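Local coordinates for protein cellulose hydrolase (Bacillus licheniformis, PDB 4YZT) that probably hydrolyses internal beta-1,4-glucosidic bonds of cellulose, as a family 5 endoglucanase with a (beta/alpha)8-barrel domain that binds cellotetraose, at residues 254-257 / 258-262; 291-294 / 295-299; 201-204 / 205-209. All coordinates share one frame; numbering follows the deposited sequence.

Contacts 1 and 2 are the C-terminal ends of helices outside the closed eight-stranded parallel barrel, and contact 3 is a whole short helix there. Along the chain, contact 3 (201-209, helix 203-208) comes first, then contact 1 (254-262, helix 243-261), then contact 2 (291-299, helix 280-296). The three helices follow barrel strands 194-196, 218-224 and 267-272. Contact 1 lies in the middle, its centre about 11 Å from that of contact 2 and about 12 Å from that of contact 3. It touches both: Y257 and V256 meet Y297 and M299, while F260 and K259 meet L206 and L207. Contacts 2 and 3 do not touch. All belong to the helical layer of the catalytic domain.

Contact 1: 254-257 / 258-262; sequences KPVY and EKFVR
K254 to V261 form the last turns of helix 243-261, and R262 follows as the first residue beyond it. The first bonds are alpha-helical: E258 N donates to K254 O and K259 N to P255 O, both at 2.9 Å. P255 has no N-H to give, and the helix is kinked here. The helix then widens into a pi-type turn. V256 O takes a bond from F260 N and a weak one from V261 N. Y257 O is reached five residues on by R262 N at 3.0 Å, nearly straight (N-H...O 165°).

Y257 carries most of the side-chain contact. Its CG lies anti to the backbone N (chi1 169°), which swings the ring beside V261 and R262. The ring crosses V261 at about a right angle, with CD1 3.6 Å from V261 CB. R262 CB sits over one ring face, 4.3 Å from the centroid, as a CH-pi contact. The R262 guanidinium is turned 71° from the ring plane, and E258 CB lies over one of its faces. An alanine in place of Y257 is likely to leave R262 CB without its ring and open a gap beside V261.

This is the C-terminal end of an outer helix of the (beta/alpha)8 barrel. Y297 and M299, from the next beta-alpha-beta unit, pack against Y257. V256 and F260 face inward to Y222 and L220 of strand 218-224, and V256 CG1 is 4.3 Å from F260 CD2. K259 CG lies over the centre of one F260 face, and K259 NZ bonds to L207 O. K254 and E258 pass each other at a slant, K254 CE 3.8 Å from E258 OE1. K254 NZ and E258 OE1 stay 4.7 Å apart, too far for a salt bridge, though their opposite charges probably attract weakly.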
loop_
_atom_site.group_PDB
_atom_site.type_symbol
_atom_site.label_atom_id
_atom_site.label_comp_id
_atom_site.label_asym_id
_atom_site.label_seq_id
_atom_site.Cartn_x
_atom_site.Cartn_y
_atom_site.Cartn_z
ATOM N N LYS A 254 -6.101 15.059 -11.199
ATOM C CA LYS A 254 -6.555 15.717 -12.439
ATOM C C LYS A 254 -5.567 16.744 -13.050
ATOM O O LYS A 254 -5.396 16.777 -14.272
ATOM C CB LYS A 254 -7.915 16.391 -12.205
ATOM C CG LYS A 254 -8.525 17.053 -13.447
ATOM C CD LYS A 254 -9.881 17.663 -13.120
ATOM C CE LYS A 254 -10.518 18.317 -14.330
ATOM N NZ LYS A 254 -11.877 18.819 -13.991
ATOM N N PRO A 255 -4.910 17.591 -12.230
ATOM C CA PRO A 255 -3.961 18.535 -12.846
ATOM C C PRO A 255 -2.784 17.869 -13.564
ATOM O O PRO A 255 -2.177 18.497 -14.445
ATOM C CB PRO A 255 -3.458 19.354 -11.650
ATOM C CG PRO A 255 -4.557 19.286 -10.661
ATOM C CD PRO A 255 -5.128 17.902 -10.805
ATOM N N VAL A 256 -2.459 16.631 -13.197
ATOM C CA VAL A 256 -1.356 15.916 -13.844
ATOM C C VAL A 256 -1.817 15.461 -15.222
ATOM O O VAL A 256 -1.056 15.497 -16.195
ATOM C CB VAL A 256 -0.871 14.710 -13.004
ATOM C CG1 VAL A 256 0.193 13.916 -13.750
ATOM C CG2 VAL A 256 -0.321 15.192 -11.668
ATOM N N TYR A 257 -3.078 15.052 -15.304
ATOM C CA TYR A 257 -3.676 14.775 -16.594
ATOM C C TYR A 257 -3.689 16.037 -17.454
ATOM O O TYR A 257 -3.320 16.007 -18.623
ATOM C CB TYR A 257 -5.096 14.234 -16.427
ATOM C CG TYR A 257 -5.844 14.190 -17.723
ATOM C CD1 TYR A 257 -5.620 13.168 -18.633
ATOM C CD2 TYR A 257 -6.770 15.170 -18.045
ATOM C CE1 TYR A 257 -6.298 13.118 -19.835
ATOM C CE2 TYR A 257 -7.455 15.136 -19.247
ATOM C CZ TYR A 257 -7.214 14.103 -20.137
ATOM O OH TYR A 257 -7.893 14.050 -21.332
ATOM N N GLU A 258 -4.107 17.157 -16.875
ATOM C CA GLU A 258 -4.268 18.363 -17.675
ATOM C C GLU A 258 -2.942 18.947 -18.177
ATOM O O GLU A 258 -2.867 19.422 -19.307
ATOM C CB GLU A 258 -5.035 19.424 -16.881
ATOM C CG GLU A 258 -6.478 19.046 -16.524
ATOM C CD GLU A 258 -7.127 20.072 -15.597
ATOM O OE1 GLU A 258 -8.124 20.709 -16.001
ATOM O OE2 GLU A 258 -6.625 20.252 -14.468
ATOM N N LYS A 259 -1.901 18.923 -17.350
ATOM C CA LYS A 259 -0.624 19.521 -17.740
ATOM C C LYS A 259 0.185 18.602 -18.636
ATOM O O LYS A 259 0.865 19.069 -19.552
ATOM C CB LYS A 259 0.221 19.892 -16.509
ATOM C CG LYS A 259 1.496 20.663 -16.880
ATOM C CD LYS A 259 2.199 21.260 -15.674
ATOM C CE LYS A 259 3.302 22.208 -16.117
ATOM N NZ LYS A 259 3.775 23.041 -14.977
ATOM N N PHE A 260 0.106 17.301 -18.375
ATOM C CA PHE A 260 1.043 16.370 -18.999
ATOM C C PHE A 260 0.392 15.316 -19.880
ATOM O O PHE A 260 0.763 15.186 -21.040
ATOM C CB PHE A 260 1.893 15.686 -17.931
ATOM C CG PHE A 260 2.812 16.634 -17.184
ATOM C CD1 PHE A 260 3.789 17.349 -17.860
ATOM C CD2 PHE A 260 2.706 16.786 -15.807
ATOM C CE1 PHE A 260 4.634 18.230 -17.180
ATOM C CE2 PHE A 260 3.554 17.642 -15.117
ATOM C CZ PHE A 260 4.518 18.371 -15.801
ATOM N N VAL A 261 -0.561 14.555 -19.340
ATOM C CA VAL A 261 -1.089 13.413 -20.082
ATOM C C VAL A 261 -1.751 13.859 -21.379
ATOM O O VAL A 261 -1.490 13.290 -22.440
ATOM C CB VAL A 261 -2.111 12.583 -19.249
ATOM C CG1 VAL A 261 -2.715 11.466 -20.103
ATOM C CG2 VAL A 261 -1.458 11.988 -18.003
ATOM N N ARG A 262 -2.582 14.896 -21.325
ATOM C CA ARG A 262 -3.277 15.273 -22.548
ATOM C C ARG A 262 -2.359 16.070 -23.478
ATOM O O ARG A 262 -2.748 16.411 -24.590
ATOM C CB ARG A 262 -4.579 16.030 -22.243
ATOM C CG ARG A 262 -4.455 17.431 -21.719
ATOM C CD ARG A 262 -5.845 18.038 -21.566
ATOM N NE ARG A 262 -5.771 19.349 -20.941
ATOM C CZ ARG A 262 -6.747 19.905 -20.233
ATOM N NH1 ARG A 262 -7.907 19.271 -20.052
ATOM N NH2 ARG A 262 -6.554 21.099 -19.699
#

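Contact 2: 291-294 / 295-299; sequences VRLA and HKYQM
A294 and M299 meet across the end of helix 280-296. M299 N donates to A294 O at 2.8 Å, and the bond is nearly straight (N-H...O 173°). A294 CB and M299 CB lie 4.4 Å apart. In the same turn, Y297 N donates to L293 O at 3.0 Å, with a weak second bond to A294 O. Y297 CG lies beside the backbone N and anti to the carbonyl carbon (chi1 -72°). This turns the ring back over the last turn, bringing CD2 to 3.3 Å from L293 O in an oblique approach. L293 CD2 reaches Y297 CE2 at 4.4 Å.

The ending is a Schellman motif. Q298, with positive phi, is the C-prime residue, and Q298 N bonds to H295 O. The motif turns the chain out of the helix and into strand 299-303, closing the beta-alpha-beta unit that begins with strand 267-272. Behind it the helix is regular: H295 N bonds to V291 O and K296 N to R292 O, both at 2.9 Å.

Further out, K296 CG lies over the centre of one face of the Y297 ring. Both polar ends then converge on E250 of helix 243-261: Y297 OH by a hydrogen bond and K296 NZ by a salt bridge. The bond to E250 holds the hydroxyl end of Y297 against that helix. L293 packs on its M249 and I253. A294 packs inward on I269 of strand 267-272, and M299, where the chain enters the neighbouring strand, touches V267 and I269.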
loop_
_atom_site.group_PDB
_atom_site.type_symbol
_atom_site.label_atom_id
_atom_site.label_comp_id
_atom_site.label_asym_id
_atom_site.label_seq_id
_atom_site.Cartn_x
_atom_site.Cartn_y
_atom_site.Cartn_z
ATOM N N VAL A 291 -7.800 3.455 -8.221
ATOM C CA VAL A 291 -7.367 2.805 -9.454
ATOM C C VAL A 291 -8.268 3.215 -10.625
ATOM O O VAL A 291 -7.776 3.418 -11.739
ATOM C CB VAL A 291 -7.325 1.270 -9.299
ATOM C CG1 VAL A 291 -6.939 0.595 -10.640
ATOM C CG2 VAL A 291 -6.319 0.909 -8.225
ATOM N N ARG A 292 -9.570 3.361 -10.378
ATOM C CA ARG A 292 -10.474 3.813 -11.438
ATOM C C ARG A 292 -10.134 5.234 -11.876
ATOM O O ARG A 292 -10.226 5.554 -13.049
ATOM C CB ARG A 292 -11.948 3.729 -11.007
ATOM C CG ARG A 292 -12.483 2.297 -10.949
ATOM C CD ARG A 292 -13.997 2.208 -11.121
ATOM N NE ARG A 292 -14.752 2.633 -9.943
ATOM C CZ ARG A 292 -15.274 3.847 -9.781
ATOM N NH1 ARG A 292 -15.114 4.770 -10.719
ATOM N NH2 ARG A 292 -15.951 4.141 -8.674
ATOM N N LEU A 293 -9.739 6.090 -10.937
ATOM C CA LEU A 293 -9.356 7.453 -11.293
ATOM C C LEU A 293 -8.058 7.474 -12.110
ATOM O O LEU A 293 -7.959 8.201 -13.103
ATOM C CB LEU A 293 -9.216 8.325 -10.046
ATOM C CG LEU A 293 -10.525 8.752 -9.383
ATOM C CD1 LEU A 293 -10.259 9.375 -7.991
ATOM C CD2 LEU A 293 -11.262 9.737 -10.293
ATOM N N ALA A 294 -7.074 6.675 -11.704
ATOM C CA ALA A 294 -5.843 6.540 -12.485
ATOM C C ALA A 294 -6.166 6.063 -13.911
ATOM O O ALA A 294 -5.676 6.612 -14.899
ATOM C CB ALA A 294 -4.880 5.582 -11.804
ATOM N N HIS A 295 -7.014 5.046 -14.020
ATOM C CA HIS A 295 -7.394 4.549 -15.336
ATOM C C HIS A 295 -8.091 5.636 -16.159
ATOM O O HIS A 295 -7.765 5.833 -17.333
ATOM C CB HIS A 295 -8.289 3.306 -15.199
ATOM C CG HIS A 295 -8.313 2.446 -16.428
ATOM N ND1 HIS A 295 -9.229 2.626 -17.445
ATOM C CD2 HIS A 295 -7.526 1.413 -16.813
ATOM C CE1 HIS A 295 -9.000 1.746 -18.403
ATOM N NE2 HIS A 295 -7.978 0.989 -18.040
ATOM N N LYS A 296 -9.044 6.336 -15.546
ATOM C CA LYS A 296 -9.765 7.425 -16.212
ATOM C C LYS A 296 -8.813 8.461 -16.796
ATOM O O LYS A 296 -9.044 8.994 -17.891
ATOM C CB LYS A 296 -10.715 8.102 -15.219
ATOM C CG LYS A 296 -11.440 9.350 -15.731
ATOM C CD LYS A 296 -12.274 9.959 -14.593
ATOM C CE LYS A 296 -13.138 11.106 -15.045
ATOM N NZ LYS A 296 -13.860 11.728 -13.891
ATOM N N TYR A 297 -7.750 8.765 -16.057
ATOM C CA TYR A 297 -6.841 9.817 -16.499
ATOM C C TYR A 297 -5.595 9.242 -17.176
ATOM O O TYR A 297 -4.595 9.936 -17.331
ATOM C CB TYR A 297 -6.478 10.733 -15.325
ATOM C CG TYR A 297 -7.652 11.610 -14.911
ATOM C CD1 TYR A 297 -8.137 12.594 -15.759
ATOM C CD2 TYR A 297 -8.280 11.443 -13.678
ATOM C CE1 TYR A 297 -9.215 13.390 -15.403
ATOM C CE2 TYR A 297 -9.364 12.241 -13.313
ATOM C CZ TYR A 297 -9.813 13.216 -14.183
ATOM O OH TYR A 297 -10.889 14.007 -13.845
ATOM N N GLN A 298 -5.685 7.983 -17.596
ATOM C CA GLN A 298 -4.621 7.331 -18.360
ATOM C C GLN A 298 -3.259 7.292 -17.650
ATOM O O GLN A 298 -2.221 7.512 -18.284
ATOM C CB GLN A 298 -4.462 8.018 -19.720
ATOM C CG GLN A 298 -5.765 8.106 -20.510
ATOM C CD GLN A 298 -5.620 8.973 -21.741
ATOM O OE1 GLN A 298 -4.626 8.887 -22.452
ATOM N NE2 GLN A 298 -6.597 9.830 -21.984
ATOM N N MET A 299 -3.270 6.975 -16.356
ATOM C CA MET A 299 -2.056 6.840 -15.557
ATOM C C MET A 299 -1.900 5.404 -15.067
ATOM O O MET A 299 -2.834 4.834 -14.519
ATOM C CB MET A 299 -2.094 7.789 -14.359
ATOM C CG MET A 299 -2.255 9.233 -14.759
ATOM S SD MET A 299 -2.811 10.194 -13.365
ATOM C CE MET A 299 -2.855 11.818 -14.126
#

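Contact 3: 201-204 / 205-209; sequences DNKD and ELLHS
E205 N donates to N202 OD1 at 3.0 Å, in the amide plane and on a lone pair. N202 is the N-cap of helix 203-208, and its OD1 also accepts weakly from D204 N. The side chain stands anti to its own N (chi1 173°), which brings OD1 to the N-H groups of D204 and E205. A water joins OD1, weakly, to E205 OE2. E205 OE1 accepts from S209 OG from above the carboxylate plane.

K203 NZ and D204 OD1 form a 2.7 Å salt bridge. The K203 chain is bent at its last two torsions (chi3 86°, chi4 82°), which curls NZ round to the carboxylate of the next residue. NZ meets it from above its plane.

L206 N to N202 O and L207 N to K203 O are the regular helical bonds. D204 O takes weak ones from L207 N and H208 N. E205 O then takes both H208 N and S209 N, and the helix stops. L207 CB lies over the centre of one H208 ring face, while L207 CD1 is 4.1 Å from K203 CG.

This short helix links barrel strand 194-196 to strand 218-224. L206 packs on F260, and L207 on P255 and F260, of helix 243-261. K203 rests on Y222. D201 pairs with H223 through the backbone, and its OD2 accepts from E162 N; both partners line the glycan pocket.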
loop_
_atom_site.group_PDB
_atom_site.type_symbol
_atom_site.label_atom_id
_atom_site.label_comp_id
_atom_site.label_asym_id
_atom_site.label_seq_id
_atom_site.Cartn_x
_atom_site.Cartn_y
_atom_site.Cartn_z
ATOM N N ASP A 201 9.527 12.212 -5.857
ATOM C CA ASP A 201 8.470 11.643 -6.691
ATOM C C ASP A 201 7.124 12.253 -6.318
ATOM O O ASP A 201 6.097 11.586 -6.336
ATOM C CB ASP A 201 8.419 10.110 -6.557
ATOM C CG ASP A 201 9.534 9.419 -7.332
ATOM O OD1 ASP A 201 9.904 9.910 -8.422
ATOM O OD2 ASP A 201 10.051 8.393 -6.847
ATOM N N ASN A 202 7.140 13.530 -5.963
ATOM C CA ASN A 202 5.941 14.175 -5.456
ATOM C C ASN A 202 5.157 14.838 -6.588
ATOM O O ASN A 202 5.726 15.446 -7.497
ATOM C CB ASN A 202 6.309 15.185 -4.354
ATOM C CG ASN A 202 5.126 16.022 -3.906
ATOM O OD1 ASN A 202 4.830 17.053 -4.506
ATOM N ND2 ASN A 202 4.450 15.589 -2.846
ATOM N N LYS A 203 3.838 14.710 -6.520
ATOM C CA LYS A 203 2.948 15.203 -7.565
ATOM C C LYS A 203 3.012 16.731 -7.721
ATOM O O LYS A 203 2.949 17.263 -8.827
ATOM C CB LYS A 203 1.531 14.730 -7.249
ATOM C CG LYS A 203 0.416 15.587 -7.758
ATOM C CD LYS A 203 -0.829 15.312 -6.942
ATOM C CE LYS A 203 -0.876 16.171 -5.687
ATOM N NZ LYS A 203 -1.395 17.546 -5.965
ATOM N N ASP A 204 3.172 17.444 -6.615
ATOM C CA ASP A 204 3.198 18.897 -6.701
ATOM C C ASP A 204 4.534 19.385 -7.246
ATOM O O ASP A 204 4.583 20.378 -7.972
ATOM C CB ASP A 204 2.884 19.512 -5.339
ATOM C CG ASP A 204 1.450 19.256 -4.917
ATOM O OD1 ASP A 204 0.548 19.418 -5.765
ATOM O OD2 ASP A 204 1.221 18.861 -3.754
ATOM N N GLU A 205 5.611 18.668 -6.936
ATOM C CA GLU A 205 6.899 18.999 -7.532
ATOM C C GLU A 205 6.858 18.783 -9.044
ATOM O O GLU A 205 7.408 19.589 -9.818
ATOM C CB GLU A 205 8.024 18.169 -6.911
ATOM C CG GLU A 205 8.228 18.409 -5.420
ATOM C CD GLU A 205 8.838 19.770 -5.083
ATOM O OE1 GLU A 205 9.562 20.361 -5.915
ATOM O OE2 GLU A 205 8.598 20.245 -3.951
ATOM N N LEU A 206 6.218 17.694 -9.464
ATOM C CA LEU A 206 6.091 17.398 -10.882
ATOM C C LEU A 206 5.353 18.537 -11.617
ATOM O O LEU A 206 5.668 18.884 -12.762
ATOM C CB LEU A 206 5.348 16.064 -11.078
ATOM C CG LEU A 206 5.353 15.511 -12.498
ATOM C CD1 LEU A 206 6.722 14.937 -12.826
ATOM C CD2 LEU A 206 4.271 14.463 -12.641
ATOM N N LEU A 207 4.388 19.132 -10.928
ATOM C CA LEU A 207 3.533 20.155 -11.506
ATOM C C LEU A 207 4.147 21.552 -11.481
ATOM O O LEU A 207 3.780 22.402 -12.304
ATOM C CB LEU A 207 2.198 20.171 -10.770
ATOM C CG LEU A 207 1.314 18.952 -11.048
ATOM C CD1 LEU A 207 0.132 18.911 -10.091
ATOM C CD2 LEU A 207 0.839 18.998 -12.502
ATOM N N HIS A 208 5.082 21.795 -10.563
ATOM C CA HIS A 208 5.528 23.172 -10.312
ATOM C C HIS A 208 7.025 23.444 -10.385
ATOM O O HIS A 208 7.425 24.596 -10.552
ATOM C CB HIS A 208 5.030 23.626 -8.938
ATOM C CG HIS A 208 3.546 23.540 -8.784
ATOM N ND1 HIS A 208 2.672 24.169 -9.645
ATOM C CD2 HIS A 208 2.781 22.895 -7.875
ATOM C CE1 HIS A 208 1.431 23.907 -9.276
ATOM N NE2 HIS A 208 1.470 23.137 -8.202
ATOM N N SER A 209 7.855 22.418 -10.239
ATOM C CA SER A 209 9.302 22.632 -10.197
ATOM C C SER A 209 10.025 21.809 -11.259
ATOM O O SER A 209 11.137 22.124 -11.696
ATOM C CB SER A 209 9.836 22.284 -8.810
ATOM O OG SER A 209 8.986 22.817 -7.807
HETATM O O HOH W 1 6.321 19.232 -2.344
HETATM O O HOH W 2 0.263 21.559 -6.845
#